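PDB 4DZH: amidohydrolase from Xanthomonas campestris pv. campestris, which probably removes the amino group of adenosine-type nucleosides such as 5'-methylthioadenosine by hydrolysis, using a zinc ion held in a TIM-barrel amidohydrolase domain. Local coordinates for residues A30-D35 / H395-Q400; D92-M97 / Q101-P106; S296-A301 / K338-D343; V149-G154 / D186-D191. All blocks are in the same frame, centred on the assembly; numbering follows the deposited sequence.

Interaction 1: residues A30-D35 / H395-Q400; sequences AVVLED and HHVLSQ
Val-32 meets Val-397 and Leu-398 with one methyl each; these side-chain pairs are apolar, and no hydrogen bond crosses between the segments. Its CG2 lies 3.8 Å from Leu-398 CG and 4.0 Å from Leu-398 CD2; the valine and the leucine run past one another in opposite directions. The other branch, CG1, is anti to the backbone N (chi1 180°) and comes within 4.1 Å of Val-397 CB, the two valines meeting at a slant. A beta-branched residue suits this place, because its two methyls can serve two successive residues of the first turn of helix 397-403.

The loop that supplies Val-32 runs between strand 22-23 and strand 36-41, so the contact joins the N-terminal beta region to a helix some 360 residues later in the chain. Tyr-22 and Val-24 add to the apolar surface on which Val-397 rests, while Leu-398 also packs on Leu-353 of helix 349-363.

A second kind of touch is side chain against backbone: Leu-398 CD1 approaches Ala-30 CA to 3.8 Å. Ala-30 has positive phi (63°), and so small a residue leaves room, consistent with the approach to CA. His-396 occupies the N-cap position, and its O accepts a bond from Gln-400 N.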
loop_
_atom_site.group_PDB
_atom_site.type_symbol
_atom_site.label_atom_id
_atom_site.label_comp_id
_atom_site.label_asym_id
_atom_site.label_seq_id
_atom_site.Cartn_x
_atom_site.Cartn_y
_atom_site.Cartn_z
ATOM N N ALA A 30 -21.540 1.172 8.359
ATOM C CA ALA A 30 -21.654 0.217 7.255
ATOM C C ALA A 30 -22.722 0.573 6.247
ATOM O O ALA A 30 -23.145 -0.280 5.457
ATOM C CB ALA A 30 -21.825 -1.222 7.757
ATOM N N VAL A 31 -23.147 1.828 6.262
ATOM C CA VAL A 31 -24.162 2.303 5.332
ATOM C C VAL A 31 -23.574 3.103 4.155
ATOM O O VAL A 31 -22.699 3.971 4.339
ATOM C CB VAL A 31 -25.264 3.096 6.089
ATOM C CG1 VAL A 31 -26.053 4.005 5.166
ATOM C CG2 VAL A 31 -26.179 2.115 6.810
ATOM N N VAL A 32 -24.052 2.817 2.948
ATOM C CA VAL A 32 -23.667 3.623 1.794
ATOM C C VAL A 32 -24.903 4.237 1.114
ATOM O O VAL A 32 -25.802 3.525 0.692
ATOM C CB VAL A 32 -22.827 2.798 0.776
ATOM C CG1 VAL A 32 -22.445 3.650 -0.420
ATOM C CG2 VAL A 32 -21.572 2.254 1.459
ATOM N N LEU A 33 -24.950 5.560 1.041
ATOM C CA LEU A 33 -26.098 6.236 0.458
ATOM C C LEU A 33 -25.859 6.503 -0.999
ATOM O O LEU A 33 -25.074 7.369 -1.369
ATOM C CB LEU A 33 -26.335 7.566 1.173
ATOM C CG LEU A 33 -26.367 7.465 2.687
ATOM C CD1 LEU A 33 -26.420 8.862 3.288
ATOM C CD2 LEU A 33 -27.569 6.616 3.095
ATOM N N GLU A 34 -26.575 5.788 -1.848
ATOM C CA GLU A 34 -26.409 5.968 -3.271
ATOM C C GLU A 34 -27.124 7.230 -3.778
ATOM O O GLU A 34 -28.243 7.509 -3.371
ATOM C CB GLU A 34 -26.964 4.737 -3.964
ATOM C CG GLU A 34 -26.837 4.750 -5.452
ATOM C CD GLU A 34 -26.655 3.335 -5.997
ATOM O OE1 GLU A 34 -27.038 2.379 -5.281
ATOM O OE2 GLU A 34 -26.120 3.184 -7.121
ATOM N N ASP A 35 -26.478 7.988 -4.663
ATOM C CA ASP A 35 -27.106 9.154 -5.304
ATOM C C ASP A 35 -27.636 10.172 -4.297
ATOM O O ASP A 35 -28.832 10.506 -4.302
ATOM C CB ASP A 35 -28.238 8.700 -6.254
ATOM C CG ASP A 35 -28.667 9.794 -7.242
ATOM O OD1 ASP A 35 -27.899 10.762 -7.459
ATOM O OD2 ASP A 35 -29.774 9.673 -7.827
ATOM N N HIS A 395 -18.393 -3.783 -6.852
ATOM C CA HIS A 395 -19.307 -4.667 -6.144
ATOM C C HIS A 395 -19.735 -4.094 -4.779
ATOM O O HIS A 395 -20.923 -4.172 -4.404
ATOM C CB HIS A 395 -18.700 -6.044 -5.930
ATOM C CG HIS A 395 -18.514 -6.797 -7.209
ATOM N ND1 HIS A 395 -19.582 -7.311 -7.913
ATOM C CD2 HIS A 395 -17.405 -7.067 -7.942
ATOM C CE1 HIS A 395 -19.134 -7.901 -9.009
ATOM N NE2 HIS A 395 -17.816 -7.765 -9.054
ATOM N N HIS A 396 -18.763 -3.565 -4.031
ATOM C CA HIS A 396 -19.001 -2.947 -2.692
ATOM C C HIS A 396 -18.126 -1.718 -2.495
ATOM O O HIS A 396 -16.891 -1.769 -2.625
ATOM C CB HIS A 396 -18.758 -3.946 -1.576
ATOM C CG HIS A 396 -19.558 -5.205 -1.710
ATOM N ND1 HIS A 396 -20.855 -5.316 -1.246
ATOM C CD2 HIS A 396 -19.251 -6.409 -2.258
ATOM C CE1 HIS A 396 -21.309 -6.533 -1.493
ATOM N NE2 HIS A 396 -20.358 -7.213 -2.108
ATOM N N VAL A 397 -18.758 -0.603 -2.183
ATOM C CA VAL A 397 -18.070 0.676 -2.078
ATOM C C VAL A 397 -17.117 0.705 -0.876
ATOM O O VAL A 397 -15.988 1.180 -0.989
ATOM C CB VAL A 397 -19.095 1.827 -1.954
ATOM C CG1 VAL A 397 -18.422 3.142 -1.604
ATOM C CG2 VAL A 397 -19.878 1.942 -3.271
ATOM N N LEU A 398 -17.551 0.206 0.282
ATOM C CA LEU A 398 -16.650 0.222 1.459
ATOM C C LEU A 398 -15.391 -0.636 1.205
ATOM O O LEU A 398 -14.272 -0.194 1.473
ATOM C CB LEU A 398 -17.356 -0.212 2.745
ATOM C CG LEU A 398 -18.500 0.758 3.048
ATOM C CD1 LEU A 398 -19.259 0.278 4.267
ATOM C CD2 LEU A 398 -17.983 2.181 3.254
ATOM N N SER A 399 -15.595 -1.842 0.675
ATOM C CA SER A 399 -14.511 -2.717 0.244
ATOM C C SER A 399 -13.571 -1.984 -0.686
ATOM O O SER A 399 -12.344 -2.093 -0.576
ATOM C CB SER A 399 -15.088 -3.877 -0.592
ATOM O OG SER A 399 -15.654 -4.869 0.240
ATOM N N GLN A 400 -14.143 -1.288 -1.655
ATOM C CA GLN A 400 -13.329 -0.603 -2.649
ATOM C C GLN A 400 -12.465 0.494 -2.071
ATOM O O GLN A 400 -11.316 0.683 -2.473
ATOM C CB GLN A 400 -14.219 -0.037 -3.745
ATOM C CG GLN A 400 -13.613 -0.339 -5.107
ATOM C CD GLN A 400 -13.897 -1.762 -5.534
ATOM O OE1 GLN A 400 -13.726 -2.729 -4.787
ATOM N NE2 GLN A 400 -14.400 -1.889 -6.799
#

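Interaction 2: residues D92-M97 / Q101-P106; sequences DDLPLM and QQHIWP
The start of helix 96-111 and the loop leading into it form this contact, in which the first turn of the helix meets the next and Leu-94 reaches forward from ahead of the N-cap, Pro-95. The junction is marked by Gln-101 N donating to Met-97 O, 2.9 Å apart with an angle of 154° at the hydrogen. Just beyond, the turn at 101-104 widens to a pi-type geometry. Pro-106, whose N carries no hydrogen, lacks a bond to the preceding turn, and the helix is kinked there.

Leu-94 CD1 lies over one face of the His-103 imidazole, 3.7 Å from the ring centroid and 24° off its normal. This is a CH-pi contact displaced toward CE1, the nearest ring atom at 3.4 Å. The two side chains cross at about a right angle, and the slim methyl branch suits a place over a flat ring. His-103 ND1 bonds to Val-98 O, which fixes the rotation of the ring.

Met-97, bent at chi2 and chi3, folds its CE toward Gln-101 NE2, 3.4 Å away. The same methyl stands 4.1 Å from Trp-105 CH2, meeting the indole obliquely. An unbranched, flexible thioether can make such a bend.

Asp-92, in the entering loop, makes a salt bridge to Lys-293 and bonds to Ser-399 of the second subunit. The contact itself pairs one backbone bond with dispersion forces: Leu-94 lies over the imidazole, while Met-97 CE packs mainly on the Gln-101 amide and only brushes the indole, and only the main chain supplies a hydrogen bond across it.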
loop_
_atom_site.group_PDB
_atom_site.type_symbol
_atom_site.label_atom_id
_atom_site.label_comp_id
_atom_site.label_asym_id
_atom_site.label_seq_id
_atom_site.Cartn_x
_atom_site.Cartn_y
_atom_site.Cartn_z
ATOM N N ASP A 92 17.011 4.266 5.153
ATOM C CA ASP A 92 16.186 3.071 5.122
ATOM C C ASP A 92 16.981 1.803 5.452
ATOM O O ASP A 92 18.220 1.780 5.362
ATOM C CB ASP A 92 15.533 2.967 3.744
ATOM C CG ASP A 92 14.468 4.030 3.528
ATOM O OD1 ASP A 92 13.692 4.304 4.469
ATOM O OD2 ASP A 92 14.406 4.592 2.416
ATOM N N ASP A 93 16.269 0.762 5.885
ATOM C CA ASP A 93 16.808 -0.595 5.943
ATOM C C ASP A 93 17.931 -0.758 6.964
ATOM O O ASP A 93 18.854 -1.543 6.762
ATOM C CB ASP A 93 17.224 -1.051 4.535
ATOM C CG ASP A 93 16.068 -0.901 3.511
ATOM O OD1 ASP A 93 14.910 -1.207 3.874
ATOM O OD2 ASP A 93 16.312 -0.464 2.364
ATOM N N LEU A 94 17.819 -0.022 8.069
ATOM C CA LEU A 94 18.837 0.034 9.118
ATOM C C LEU A 94 18.068 -0.272 10.403
ATOM O O LEU A 94 16.897 0.118 10.542
ATOM C CB LEU A 94 19.410 1.478 9.211
ATOM C CG LEU A 94 20.129 2.026 7.965
ATOM C CD1 LEU A 94 20.578 3.472 8.151
ATOM C CD2 LEU A 94 21.300 1.158 7.537
ATOM N N PRO A 95 18.716 -0.953 11.357
ATOM C CA PRO A 95 18.061 -1.196 12.653
ATOM C C PRO A 95 17.770 0.097 13.447
ATOM O O PRO A 95 18.450 1.110 13.241
ATOM C CB PRO A 95 19.050 -2.105 13.384
ATOM C CG PRO A 95 20.363 -1.823 12.755
ATOM C CD PRO A 95 20.110 -1.430 11.328
ATOM N N LEU A 96 16.757 0.058 14.313
ATOM C CA LEU A 96 16.250 1.254 14.999
ATOM C C LEU A 96 17.320 2.173 15.620
ATOM O O LEU A 96 17.319 3.383 15.377
ATOM C CB LEU A 96 15.218 0.858 16.065
ATOM C CG LEU A 96 14.582 1.982 16.887
ATOM C CD1 LEU A 96 13.643 2.826 16.044
ATOM C CD2 LEU A 96 13.846 1.397 18.085
ATOM N N MET A 97 18.229 1.613 16.416
ATOM C CA MET A 97 19.232 2.459 17.071
ATOM C C MET A 97 20.280 3.043 16.105
ATOM O O MET A 97 20.814 4.116 16.367
ATOM C CB MET A 97 19.879 1.770 18.286
ATOM C CG MET A 97 18.904 1.522 19.458
ATOM S SD MET A 97 17.752 2.891 19.804
ATOM C CE MET A 97 18.790 4.023 20.767
ATOM N N GLN A 101 20.375 7.011 16.054
ATOM C CA GLN A 101 21.593 7.613 16.578
ATOM C C GLN A 101 22.538 8.119 15.495
ATOM O O GLN A 101 23.240 9.117 15.686
ATOM C CB GLN A 101 22.351 6.632 17.478
ATOM C CG GLN A 101 21.619 6.233 18.743
ATOM C CD GLN A 101 22.493 5.419 19.675
ATOM O OE1 GLN A 101 23.618 5.044 19.324
ATOM N NE2 GLN A 101 21.985 5.144 20.878
ATOM N N GLN A 102 22.586 7.421 14.371
ATOM C CA GLN A 102 23.608 7.712 13.385
ATOM C C GLN A 102 23.045 8.451 12.186
ATOM O O GLN A 102 23.795 8.945 11.330
ATOM C CB GLN A 102 24.348 6.431 12.971
ATOM C CG GLN A 102 25.643 6.179 13.784
ATOM C CD GLN A 102 25.543 5.006 14.757
ATOM O OE1 GLN A 102 25.393 3.846 14.348
ATOM N NE2 GLN A 102 25.658 5.302 16.055
ATOM N N HIS A 103 21.721 8.582 12.143
ATOM C CA HIS A 103 21.098 9.245 11.015
ATOM C C HIS A 103 20.035 10.274 11.416
ATOM O O HIS A 103 20.207 11.473 11.146
ATOM C CB HIS A 103 20.531 8.213 10.010
ATOM C CG HIS A 103 21.583 7.346 9.379
ATOM N ND1 HIS A 103 22.104 6.231 10.005
ATOM C CD2 HIS A 103 22.222 7.440 8.186
ATOM C CE1 HIS A 103 23.010 5.668 9.222
ATOM N NE2 HIS A 103 23.097 6.380 8.110
ATOM N N ILE A 104 18.951 9.827 12.057
ATOM C CA ILE A 104 17.829 10.738 12.332
ATOM C C ILE A 104 18.182 11.866 13.320
ATOM O O ILE A 104 18.047 13.052 12.987
ATOM C CB ILE A 104 16.556 9.992 12.819
ATOM C CG1 ILE A 104 16.041 9.017 11.753
ATOM C CG2 ILE A 104 15.449 11.002 13.172
ATOM C CD1 ILE A 104 15.755 9.669 10.442
ATOM N N TRP A 105 18.633 11.509 14.523
ATOM C CA TRP A 105 19.002 12.545 15.508
ATOM C C TRP A 105 20.086 13.514 15.010
ATOM O O TRP A 105 19.913 14.723 15.121
ATOM C CB TRP A 105 19.399 11.950 16.857
ATOM C CG TRP A 105 18.315 11.157 17.526
ATOM C CD1 TRP A 105 16.959 11.265 17.323
ATOM C CD2 TRP A 105 18.494 10.109 18.490
ATOM N NE1 TRP A 105 16.289 10.350 18.114
ATOM C CE2 TRP A 105 17.207 9.634 18.840
ATOM C CE3 TRP A 105 19.616 9.536 19.102
ATOM C CZ2 TRP A 105 17.016 8.608 19.772
ATOM C CZ3 TRP A 105 19.421 8.516 20.026
ATOM C CH2 TRP A 105 18.128 8.064 20.348
ATOM N N PRO A 106 21.195 13.001 14.441
ATOM C CA PRO A 106 22.197 13.973 13.970
ATOM C C PRO A 106 21.712 14.878 12.829
ATOM O O PRO A 106 22.105 16.047 12.768
ATOM C CB PRO A 106 23.351 13.090 13.473
ATOM C CG PRO A 106 23.130 11.762 14.139
ATOM C CD PRO A 106 21.660 11.607 14.290
#

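Interaction 3: residues S296-A301 / K338-D343; sequences SGFCPA and KAVAND
With chi1 near -59°, Phe-298 holds CG anti to its carbonyl carbon, while Val-340, at chi1 164°, sends CG2 into the corresponding position beside its own backbone N; these choices bring ring and methyl together. Val-340 CG2 lies 3.6 Å from Phe-298 CD1 and 3.8 Å from Phe-298 CB, so the methyl sits where the ring joins its stem and meets the ring obliquely. The side chains cross at a slant, and the pair is apolar. One methyl of the branched valine thus packs on the phenylalanine, while the other, CG1, is only loosely near the loop backbone, 4.3 Å from Cys-299 O.

Pro-300 is the centre of an inverse gamma turn, closed by a weak bond from Ala-301 N to Cys-299 O, and it occupies the N-cap position of helix 301-306. On the other segment, Asn-342 adopts positive phi in a Schellman motif that ends the helix carrying Val-340; Asp-343 N bonds back to Lys-338 O.

Cys-299 packs on His-286 of strand 283-286 and on Leu-304 of helix 301-306, whereas Phe-298 touches Ala-339 of the second subunit. The loop between helices 288-293 and 301-306 is thereby set against the C-terminal end of helix 326-341.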
loop_
_atom_site.group_PDB
_atom_site.type_symbol
_atom_site.label_atom_id
_atom_site.label_comp_id
_atom_site.label_asym_id
_atom_site.label_seq_id
_atom_site.Cartn_x
_atom_site.Cartn_y
_atom_site.Cartn_z
ATOM N N SER A 296 9.015 -3.095 14.799
ATOM C CA SER A 296 8.565 -2.813 16.156
ATOM C C SER A 296 7.635 -3.862 16.720
ATOM O O SER A 296 7.538 -4.026 17.941
ATOM C CB SER A 296 7.898 -1.434 16.234
ATOM O OG SER A 296 8.799 -0.458 15.707
ATOM N N GLY A 297 6.934 -4.570 15.841
ATOM C CA GLY A 297 5.977 -5.548 16.316
ATOM C C GLY A 297 4.581 -5.423 15.756
ATOM O O GLY A 297 4.363 -4.742 14.720
ATOM N N PHE A 298 3.625 -6.012 16.478
ATOM C CA PHE A 298 2.275 -6.284 15.959
ATOM C C PHE A 298 1.201 -5.863 16.947
ATOM O O PHE A 298 0.778 -6.634 17.826
ATOM C CB PHE A 298 2.123 -7.781 15.623
ATOM C CG PHE A 298 3.108 -8.265 14.593
ATOM C CD1 PHE A 298 2.836 -8.104 13.236
ATOM C CD2 PHE A 298 4.319 -8.855 14.973
ATOM C CE1 PHE A 298 3.738 -8.530 12.271
ATOM C CE2 PHE A 298 5.226 -9.283 14.017
ATOM C CZ PHE A 298 4.945 -9.119 12.654
ATOM N N CYS A 299 0.797 -4.613 16.841
ATOM C CA CYS A 299 -0.339 -4.112 17.581
ATOM C C CYS A 299 -1.557 -4.982 17.360
ATOM O O CYS A 299 -1.900 -5.326 16.204
ATOM C CB CYS A 299 -0.632 -2.660 17.176
ATOM S SG CYS A 299 -1.990 -1.914 17.934
ATOM N N PRO A 300 -2.212 -5.377 18.460
ATOM C CA PRO A 300 -3.392 -6.267 18.379
ATOM C C PRO A 300 -4.629 -5.464 18.082
ATOM O O PRO A 300 -5.532 -5.287 18.917
ATOM C CB PRO A 300 -3.465 -6.896 19.775
ATOM C CG PRO A 300 -2.744 -5.936 20.664
ATOM C CD PRO A 300 -1.734 -5.175 19.836
ATOM N N ALA A 301 -4.665 -4.920 16.853
ATOM C CA ALA A 301 -5.731 -4.003 16.514
ATOM C C ALA A 301 -7.111 -4.618 16.597
ATOM O O ALA A 301 -8.062 -3.956 17.026
ATOM C CB ALA A 301 -5.485 -3.392 15.122
ATOM N N LYS A 338 -6.004 -9.044 10.261
ATOM C CA LYS A 338 -6.523 -10.393 10.040
ATOM C C LYS A 338 -5.430 -11.435 10.297
ATOM O O LYS A 338 -5.676 -12.472 10.947
ATOM C CB LYS A 338 -7.071 -10.494 8.602
ATOM C CG LYS A 338 -8.288 -9.607 8.396
ATOM C CD LYS A 338 -8.476 -9.226 6.893
ATOM C CE LYS A 338 -9.704 -8.383 6.636
ATOM N NZ LYS A 338 -9.703 -7.011 7.272
ATOM N N ALA A 339 -4.209 -11.158 9.857
ATOM C CA ALA A 339 -3.137 -12.138 9.923
ATOM C C ALA A 339 -2.666 -12.244 11.379
ATOM O O ALA A 339 -2.437 -13.367 11.899
ATOM C CB ALA A 339 -1.999 -11.729 9.054
ATOM N N VAL A 340 -2.535 -11.093 12.028
ATOM C CA VAL A 340 -2.124 -11.047 13.443
ATOM C C VAL A 340 -3.136 -11.779 14.317
ATOM O O VAL A 340 -2.743 -12.542 15.224
ATOM C CB VAL A 340 -1.893 -9.602 13.924
ATOM C CG1 VAL A 340 -1.846 -9.522 15.510
ATOM C CG2 VAL A 340 -0.616 -9.058 13.273
ATOM N N ALA A 341 -4.425 -11.547 14.070
ATOM C CA ALA A 341 -5.480 -12.185 14.845
ATOM C C ALA A 341 -5.821 -13.601 14.382
ATOM O O ALA A 341 -6.638 -14.282 15.034
ATOM C CB ALA A 341 -6.729 -11.315 14.843
ATOM N N ASN A 342 -5.188 -14.056 13.294
ATOM C CA ASN A 342 -5.534 -15.331 12.657
ATOM C C ASN A 342 -7.043 -15.447 12.471
ATOM O O ASN A 342 -7.686 -16.422 12.889
ATOM C CB ASN A 342 -4.944 -16.520 13.414
ATOM C CG ASN A 342 -5.092 -17.809 12.644
ATOM O OD1 ASN A 342 -5.792 -18.729 13.090
ATOM N ND2 ASN A 342 -4.451 -17.885 11.460
ATOM N N ASP A 343 -7.607 -14.434 11.827
ATOM C CA ASP A 343 -9.050 -14.246 11.761
ATOM C C ASP A 343 -9.384 -13.306 10.605
ATOM O O ASP A 343 -9.212 -12.087 10.711
ATOM C CB ASP A 343 -9.555 -13.626 13.061
ATOM C CG ASP A 343 -11.076 -13.453 13.087
ATOM O OD1 ASP A 343 -11.786 -13.498 12.043
ATOM O OD2 ASP A 343 -11.587 -13.265 14.201
#

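Interaction 4: residues V149-G154 / D186-D191; sequences VYKQHG and DQWRDD
Lys-151 and Asp-191 approach from opposite directions and meet in a salt bridge between two neighbouring beta-alpha units of the TIM barrel, linking the C-terminal end of helix 143-152 to the turn that follows helix 174-188. The lysine NZ faces both carboxylate oxygens. It is 2.9 Å from Asp-191 OD2, which it meets on the syn side, 18° out of the carboxylate plane. The bond to OD1 is weak, and that oxygen also accepts from the backbone N of Leu-193 and of Ile-194. The carboxylate is thus tied to the start of strand 194-200 as well as to the lysine.

Between its ends Lys-151 passes obliquely by the CZ3 and CH2 atoms of the Trp-188 indole. The backbone sets CB near CH2; chi1 (-180°), with CG anti to the backbone N, places CG beside CZ3, and the bend at chi2 directs CD, CE and NZ on to the aspartate. A lysine fits here because its long aliphatic stem can lie against an aromatic and still deliver a charge beyond it. Asp-191 CB, for its part, lies in plane at the edge of the same indole. The type II turn from Trp-188 to Asp-191 brings the aromatic and the acid near one another.

On the lysine's side the helix ends in a Schellman motif at Gly-154, whose positive phi suits a residue without a side chain. The closest approach to the indole is Lys-151 CB to Trp-188 CH2, 3.6 Å.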
loop_
_atom_site.group_PDB
_atom_site.type_symbol
_atom_site.label_atom_id
_atom_site.label_comp_id
_atom_site.label_asym_id
_atom_site.label_seq_id
_atom_site.Cartn_x
_atom_site.Cartn_y
_atom_site.Cartn_z
ATOM N N VAL A 149 1.273 27.452 10.588
ATOM C CA VAL A 149 1.272 26.914 9.230
ATOM C C VAL A 149 -0.013 26.186 8.899
ATOM O O VAL A 149 -0.619 26.460 7.883
ATOM C CB VAL A 149 2.475 25.998 8.955
ATOM C CG1 VAL A 149 2.328 25.314 7.609
ATOM C CG2 VAL A 149 3.743 26.806 9.009
ATOM N N TYR A 150 -0.462 25.294 9.785
ATOM C CA TYR A 150 -1.746 24.636 9.565
ATOM C C TYR A 150 -2.901 25.665 9.445
ATOM O O TYR A 150 -3.728 25.541 8.542
ATOM C CB TYR A 150 -2.035 23.625 10.677
ATOM C CG TYR A 150 -1.191 22.355 10.567
ATOM C CD1 TYR A 150 -1.180 21.561 9.427
ATOM C CD2 TYR A 150 -0.424 21.939 11.648
ATOM C CE1 TYR A 150 -0.428 20.403 9.354
ATOM C CE2 TYR A 150 0.322 20.765 11.566
ATOM C CZ TYR A 150 0.319 20.025 10.428
ATOM O OH TYR A 150 1.050 18.849 10.297
ATOM N N LYS A 151 -2.932 26.648 10.354
ATOM C CA LYS A 151 -4.004 27.650 10.398
ATOM C C LYS A 151 -3.973 28.416 9.082
ATOM O O LYS A 151 -5.007 28.592 8.446
ATOM C CB LYS A 151 -3.803 28.594 11.565
ATOM C CG LYS A 151 -4.903 29.662 11.651
ATOM C CD LYS A 151 -6.271 29.009 11.822
ATOM C CE LYS A 151 -7.401 30.080 11.975
ATOM N NZ LYS A 151 -8.610 29.548 12.647
ATOM N N GLN A 152 -2.790 28.841 8.640
ATOM C CA GLN A 152 -2.691 29.631 7.385
ATOM C C GLN A 152 -3.251 28.852 6.171
ATOM O O GLN A 152 -3.859 29.423 5.239
ATOM C CB GLN A 152 -1.216 30.022 7.165
ATOM C CG GLN A 152 -0.893 30.746 5.849
ATOM C CD GLN A 152 0.567 30.539 5.423
ATOM O OE1 GLN A 152 1.443 30.287 6.269
ATOM N NE2 GLN A 152 0.832 30.626 4.099
ATOM N N HIS A 153 -3.074 27.529 6.168
ATOM C CA HIS A 153 -3.539 26.726 5.064
ATOM C C HIS A 153 -4.959 26.221 5.240
ATOM O O HIS A 153 -5.469 25.434 4.397
ATOM C CB HIS A 153 -2.602 25.517 4.829
ATOM C CG HIS A 153 -1.296 25.891 4.207
ATOM N ND1 HIS A 153 -0.231 26.354 4.937
ATOM C CD2 HIS A 153 -0.928 25.965 2.905
ATOM C CE1 HIS A 153 0.767 26.651 4.116
ATOM N NE2 HIS A 153 0.365 26.430 2.882
ATOM N N GLY A 154 -5.593 26.615 6.335
ATOM C CA GLY A 154 -6.907 26.091 6.628
ATOM C C GLY A 154 -7.010 24.603 6.893
ATOM O O GLY A 154 -8.004 23.986 6.545
ATOM N N ASP A 186 -2.412 28.912 25.135
ATOM C CA ASP A 186 -3.020 30.251 25.262
ATOM C C ASP A 186 -3.263 30.887 23.875
ATOM O O ASP A 186 -4.299 31.500 23.649
ATOM C CB ASP A 186 -2.133 31.151 26.133
ATOM C CG ASP A 186 -2.010 30.634 27.578
ATOM O OD1 ASP A 186 -2.768 29.697 27.955
ATOM O OD2 ASP A 186 -1.166 31.161 28.351
ATOM N N GLN A 187 -2.322 30.726 22.941
ATOM C CA GLN A 187 -2.439 31.316 21.597
ATOM C C GLN A 187 -3.631 30.734 20.837
ATOM O O GLN A 187 -4.286 31.426 20.029
ATOM C CB GLN A 187 -1.157 31.034 20.791
ATOM C CG GLN A 187 -1.007 31.849 19.507
ATOM C CD GLN A 187 -0.747 33.328 19.802
ATOM O OE1 GLN A 187 -0.479 33.707 20.947
ATOM N NE2 GLN A 187 -0.815 34.162 18.772
ATOM N N TRP A 188 -3.900 29.451 21.080
ATOM C CA TRP A 188 -4.863 28.715 20.253
ATOM C C TRP A 188 -6.137 28.316 20.993
ATOM O O TRP A 188 -6.933 27.547 20.460
ATOM C CB TRP A 188 -4.188 27.484 19.573
ATOM C CG TRP A 188 -3.095 27.949 18.629
ATOM C CD1 TRP A 188 -1.747 27.989 18.875
ATOM C CD2 TRP A 188 -3.284 28.580 17.371
ATOM N NE1 TRP A 188 -1.079 28.530 17.809
ATOM C CE2 TRP A 188 -2.004 28.914 16.869
ATOM C CE3 TRP A 188 -4.409 28.852 16.586
ATOM C CZ2 TRP A 188 -1.819 29.525 15.626
ATOM C CZ3 TRP A 188 -4.218 29.453 15.329
ATOM C CH2 TRP A 188 -2.930 29.784 14.876
ATOM N N ARG A 189 -6.370 28.868 22.192
ATOM C CA ARG A 189 -7.628 28.526 22.872
ATOM C C ARG A 189 -8.839 28.962 22.013
ATOM O O ARG A 189 -8.867 30.046 21.413
ATOM C CB ARG A 189 -7.701 29.088 24.300
ATOM C CG ARG A 189 -7.252 30.501 24.383
ATOM C CD ARG A 189 -7.549 31.119 25.750
ATOM N NE ARG A 189 -6.492 32.063 26.116
ATOM C CZ ARG A 189 -5.673 31.899 27.155
ATOM N NH1 ARG A 189 -5.798 30.823 27.937
ATOM N NH2 ARG A 189 -4.739 32.813 27.425
ATOM N N ASP A 190 -9.816 28.073 21.929
ATOM C CA ASP A 190 -11.047 28.329 21.198
ATOM C C ASP A 190 -10.882 28.602 19.709
ATOM O O ASP A 190 -11.770 29.200 19.089
ATOM C CB ASP A 190 -11.843 29.470 21.843
ATOM C CG ASP A 190 -12.114 29.223 23.314
ATOM O OD1 ASP A 190 -12.529 28.093 23.671
ATOM O OD2 ASP A 190 -11.895 30.150 24.122
ATOM N N ASP A 191 -9.786 28.138 19.097
ATOM C CA ASP A 191 -9.693 28.284 17.651
ATOM C C ASP A 191 -10.477 27.142 17.013
ATOM O O ASP A 191 -10.432 26.012 17.511
ATOM C CB ASP A 191 -8.237 28.194 17.199
ATOM C CG ASP A 191 -8.066 28.551 15.737
ATOM O OD1 ASP A 191 -8.166 27.644 14.851
ATOM O OD2 ASP A 191 -7.845 29.754 15.453
#

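How the interactions relate
Interactions 2, 3 and 4 all nest within the long loop closed by interaction 1, which joins segments 360 residues apart. Interactions 1, 2 and 3 share the dimer interface, where a Ser-399 to Asp-92 bond ties interaction 1 of one subunit to interaction 2 of the other. Interactions 2 and 3 come within about 6 Å at their nearest atoms, and both approach a bound zinc ion: the side chain of Trp-105 is about 10 Å from it, and that of Cys-299 about 13 Å from one. Interaction 4 lies on the opposite side of the chain's centre from interaction 3, their centres 37 Å apart; the side chain of its Trp-188 is about 9 Å from a zinc ion, near His-185 of a different metal site. Interaction 1 lies away from these sites.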